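PDB 3NF5: nucleoporin NUP116 from Candida glabrata, which is probably a structural constituent of the nuclear pore complex involved in protein and mRNA transport, represented here by its C-terminal pore-targeting domain. Local coordinates for residues E14-S19 and V70-M75. Residues are numbered along the deposited sequence; the frame is centred on the assembly and turned at random.
Sequences ENYYIS and VVFQPM
With CG anti to its own carbonyl carbon (chi1 -77°) and its ring plane turned nearly perpendicular to the plane of CA, CB and CG (chi2 -88°), Tyr-16 carries its hydroxyl across to the backbone of Val-71 and Phe-72, although its CB does not itself point at them. There Phe-72 N donates a hydrogen bond to Tyr-16 OH, 3.2 Å long and fairly straight at 160°, with the amide approaching the ring edge close to its plane. The same oxygen rests against Val-71 CA at 3.4 Å, with the CG1 methyl beside it. A tyrosine hydroxyl can thus accept a backbone amide across a gap too wide for strand pairing: in this C-terminal, Nup98-like domain, strand 16-19 is an outermost strand of the six-stranded antiparallel sheet, strand 70-73 pairs with 76-79 in a two-stranded hairpin, and their axes stay 9.8 Å apart. Tyr-16 bridges from edge strand to hairpin, alongside the packing of Val-70 and Phe-72 on Ile-49 of the larger sheet. Beside the hydroxyl, Tyr-16 CE1 comes 3.7 Å from Val-70 O. It also meets the edge of the Phe-72 ring at CD2, 4.5 Å away. Asp-67, in the helix leading into strand 70-73, adds a weak hydrogen bond to the hydroxyl.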
ATOM      1  N   GLU A  14      -2.817 -13.678  -6.897  1.00 33.35           N
ATOM      2  CA  GLU A  14      -4.129 -13.187  -6.588  1.00 33.55           C
ATOM      3  C   GLU A  14      -3.865 -11.889  -5.786  1.00 33.32           C
ATOM      4  O   GLU A  14      -2.738 -11.580  -5.344  1.00 33.96           O
ATOM      5  CB  GLU A  14      -4.876 -14.265  -5.745  1.00 33.60           C
ATOM      6  N   ASN A  15      -4.885 -11.128  -5.558  1.00 32.50           N
ATOM      7  CA  ASN A  15      -4.740 -10.018  -4.604  1.00 31.79           C
ATOM      8  C   ASN A  15      -4.110  -8.706  -5.135  1.00 27.88           C
ATOM      9  O   ASN A  15      -4.738  -7.654  -4.923  1.00 28.80           O
ATOM     10  CB  ASN A  15      -4.008 -10.429  -3.318  1.00 32.76           C
ATOM     11  CG  ASN A  15      -4.524 -11.723  -2.721  1.00 36.33           C
ATOM     12  OD1 ASN A  15      -3.772 -12.718  -2.612  1.00 38.97           O
ATOM     13  ND2 ASN A  15      -5.789 -11.724  -2.332  1.00 38.12           N
ATOM     14  N   TYR A  16      -2.938  -8.726  -5.788  1.00 23.21           N
ATOM     15  CA  TYR A  16      -2.333  -7.429  -6.238  1.00 20.81           C
ATOM     16  C   TYR A  16      -2.954  -6.945  -7.511  1.00 19.74           C
ATOM     17  O   TYR A  16      -3.295  -7.712  -8.374  1.00 17.25           O
ATOM     18  CB  TYR A  16      -0.807  -7.458  -6.459  1.00 19.67           C
ATOM     19  CG  TYR A  16      -0.051  -7.402  -5.193  1.00 19.57           C
ATOM     20  CD1 TYR A  16       0.298  -6.194  -4.626  1.00 17.39           C
ATOM     21  CD2 TYR A  16       0.309  -8.567  -4.526  1.00 22.17           C
ATOM     22  CE1 TYR A  16       1.002  -6.117  -3.449  1.00 17.30           C
ATOM     23  CE2 TYR A  16       0.960  -8.503  -3.283  1.00 18.24           C
ATOM     24  CZ  TYR A  16       1.324  -7.281  -2.774  1.00 20.03           C
ATOM     25  OH  TYR A  16       1.999  -7.164  -1.585  1.00 16.29           O
ATOM     26  N   TYR A  17      -2.990  -5.642  -7.634  1.00 17.59           N
ATOM     27  CA  TYR A  17      -3.440  -5.004  -8.825  1.00 17.78           C
ATOM     28  C   TYR A  17      -2.717  -3.665  -8.954  1.00 16.92           C
ATOM     29  O   TYR A  17      -2.233  -3.128  -7.988  1.00 13.45           O
ATOM     30  CB  TYR A  17      -4.958  -4.828  -8.844  1.00 18.33           C
ATOM     31  CG  TYR A  17      -5.495  -3.950  -7.761  1.00 17.33           C
ATOM     32  CD1 TYR A  17      -5.715  -2.588  -7.979  1.00 20.24           C
ATOM     33  CD2 TYR A  17      -5.764  -4.455  -6.487  1.00 17.30           C
ATOM     34  CE1 TYR A  17      -6.209  -1.761  -6.969  1.00 16.61           C
ATOM     35  CE2 TYR A  17      -6.255  -3.657  -5.500  1.00 15.64           C
ATOM     36  CZ  TYR A  17      -6.463  -2.298  -5.745  1.00 18.39           C
ATOM     37  OH  TYR A  17      -6.942  -1.513  -4.779  1.00 22.34           O
ATOM     38  N   ILE A  18      -2.661  -3.174 -10.185  1.00 17.86           N
ATOM     39  CA  ILE A  18      -2.047  -1.870 -10.492  1.00 17.81           C
ATOM     40  C   ILE A  18      -2.892  -1.169 -11.559  1.00 17.68           C
ATOM     41  O   ILE A  18      -3.332  -1.839 -12.494  1.00 18.41           O
ATOM     42  CB  ILE A  18      -0.611  -2.057 -10.962  1.00 18.58           C
ATOM     43  CG1 ILE A  18       0.150  -0.741 -10.987  1.00 20.05           C
ATOM     44  CG2 ILE A  18      -0.544  -2.733 -12.330  1.00 22.64           C
ATOM     45  CD1 ILE A  18       1.688  -0.937 -11.186  1.00 18.41           C
ATOM     46  N   SER A  19      -3.064   0.153 -11.408  1.00 16.85           N
ATOM     47  CA  SER A  19      -3.836   1.055 -12.338  1.00 18.60           C
ATOM     48  C   SER A  19      -3.049   2.338 -12.527  1.00 18.93           C
ATOM     49  O   SER A  19      -2.600   2.910 -11.559  1.00 17.83           O
ATOM     50  CB  SER A  19      -5.187   1.372 -11.723  1.00 18.20           C
ATOM     51  OG  SER A  19      -5.934   2.310 -12.513  1.00 25.60           O
ATOM     52  N   VAL A  70       6.320  -2.413  -3.597  1.00 15.23           N
ATOM     53  CA  VAL A  70       5.132  -2.088  -2.823  1.00 14.87           C
ATOM     54  C   VAL A  70       4.560  -3.410  -2.341  1.00 16.12           C
ATOM     55  O   VAL A  70       4.177  -4.258  -3.170  1.00 16.09           O
ATOM     56  CB  VAL A  70       4.048  -1.337  -3.635  1.00 14.47           C
ATOM     57  CG1 VAL A  70       2.854  -1.024  -2.712  1.00 14.56           C
ATOM     58  CG2 VAL A  70       4.601  -0.034  -4.263  1.00 15.23           C
ATOM     59  N   VAL A  71       4.514  -3.557  -1.027  1.00 16.18           N
ATOM     60  CA  VAL A  71       4.064  -4.798  -0.328  1.00 17.16           C
ATOM     61  C   VAL A  71       3.058  -4.415   0.773  1.00 14.82           C
ATOM     62  O   VAL A  71       3.279  -3.504   1.545  1.00 14.44           O
ATOM     63  CB  VAL A  71       5.287  -5.597   0.263  1.00 17.75           C
ATOM     64  CG1 VAL A  71       4.838  -6.773   1.192  1.00 20.42           C
ATOM     65  CG2 VAL A  71       6.212  -6.143  -0.843  1.00 17.70           C
ATOM     66  N   PHE A  72       1.913  -5.058   0.775  1.00 16.89           N
ATOM     67  CA  PHE A  72       0.905  -4.936   1.849  1.00 16.07           C
ATOM     68  C   PHE A  72       0.755  -6.324   2.460  1.00 19.69           C
ATOM     69  O   PHE A  72       0.604  -7.289   1.738  1.00 20.63           O
ATOM     70  CB  PHE A  72      -0.417  -4.502   1.251  1.00 18.02           C
ATOM     71  CG  PHE A  72      -0.398  -3.115   0.731  1.00 17.11           C
ATOM     72  CD1 PHE A  72      -0.530  -2.050   1.601  1.00 19.86           C
ATOM     73  CD2 PHE A  72      -0.167  -2.872  -0.633  1.00 21.20           C
ATOM     74  CE1 PHE A  72      -0.498  -0.762   1.111  1.00 19.33           C
ATOM     75  CE2 PHE A  72      -0.144  -1.579  -1.108  1.00 17.21           C
ATOM     76  CZ  PHE A  72      -0.281  -0.560  -0.260  1.00 14.37           C
ATOM     77  N   GLN A  73       0.925  -6.417   3.773  1.00 22.65           N
ATOM     78  CA  GLN A  73       0.754  -7.625   4.580  1.00 22.80           C
ATOM     79  C   GLN A  73      -0.274  -7.302   5.654  1.00 22.70           C
ATOM     80  O   GLN A  73      -0.695  -6.155   5.758  1.00 21.00           O
ATOM     81  CB  GLN A  73       2.077  -7.901   5.284  1.00 25.70           C
ATOM     82  CG  GLN A  73       3.245  -8.251   4.404  1.00 28.14           C
ATOM     83  CD  GLN A  73       4.397  -8.730   5.272  1.00 36.94           C
ATOM     84  OE1 GLN A  73       5.011  -7.952   6.026  1.00 39.44           O
ATOM     85  NE2 GLN A  73       4.643 -10.032   5.232  1.00 40.81           N
ATOM     86  N   PRO A  74      -0.624  -8.278   6.504  1.00 22.89           N
ATOM     87  CA  PRO A  74      -1.469  -7.940   7.659  1.00 21.76           C
ATOM     88  C   PRO A  74      -0.949  -6.805   8.515  1.00 21.65           C
ATOM     89  O   PRO A  74       0.140  -6.915   9.107  1.00 21.03           O
ATOM     90  CB  PRO A  74      -1.497  -9.276   8.477  1.00 23.44           C
ATOM     91  CG  PRO A  74      -1.227 -10.365   7.445  1.00 22.69           C
ATOM     92  CD  PRO A  74      -0.265  -9.733   6.463  1.00 23.18           C
HETATM   93  N   MSE A  75      -1.725  -5.694   8.591  1.00 21.33           N
HETATM   94  CA  MSE A  75      -1.364  -4.496   9.378  1.00 21.29           C
HETATM   95  C   MSE A  75       0.057  -3.996   9.121  1.00 20.43           C
HETATM   96  O   MSE A  75       0.787  -3.588  10.041  1.00 20.86           O
HETATM   97  CB  MSE A  75      -1.601  -4.734  10.859  1.00 22.32           C
HETATM   98  CG  MSE A  75      -2.930  -5.268  11.094  1.00 24.56           C
HETATM   99 SE   MSE A  75      -3.443  -5.186  13.002  1.00 26.44          SE
HETATM  100  CE  MSE A  75      -4.687  -6.539  12.832  1.00 25.23           C
TER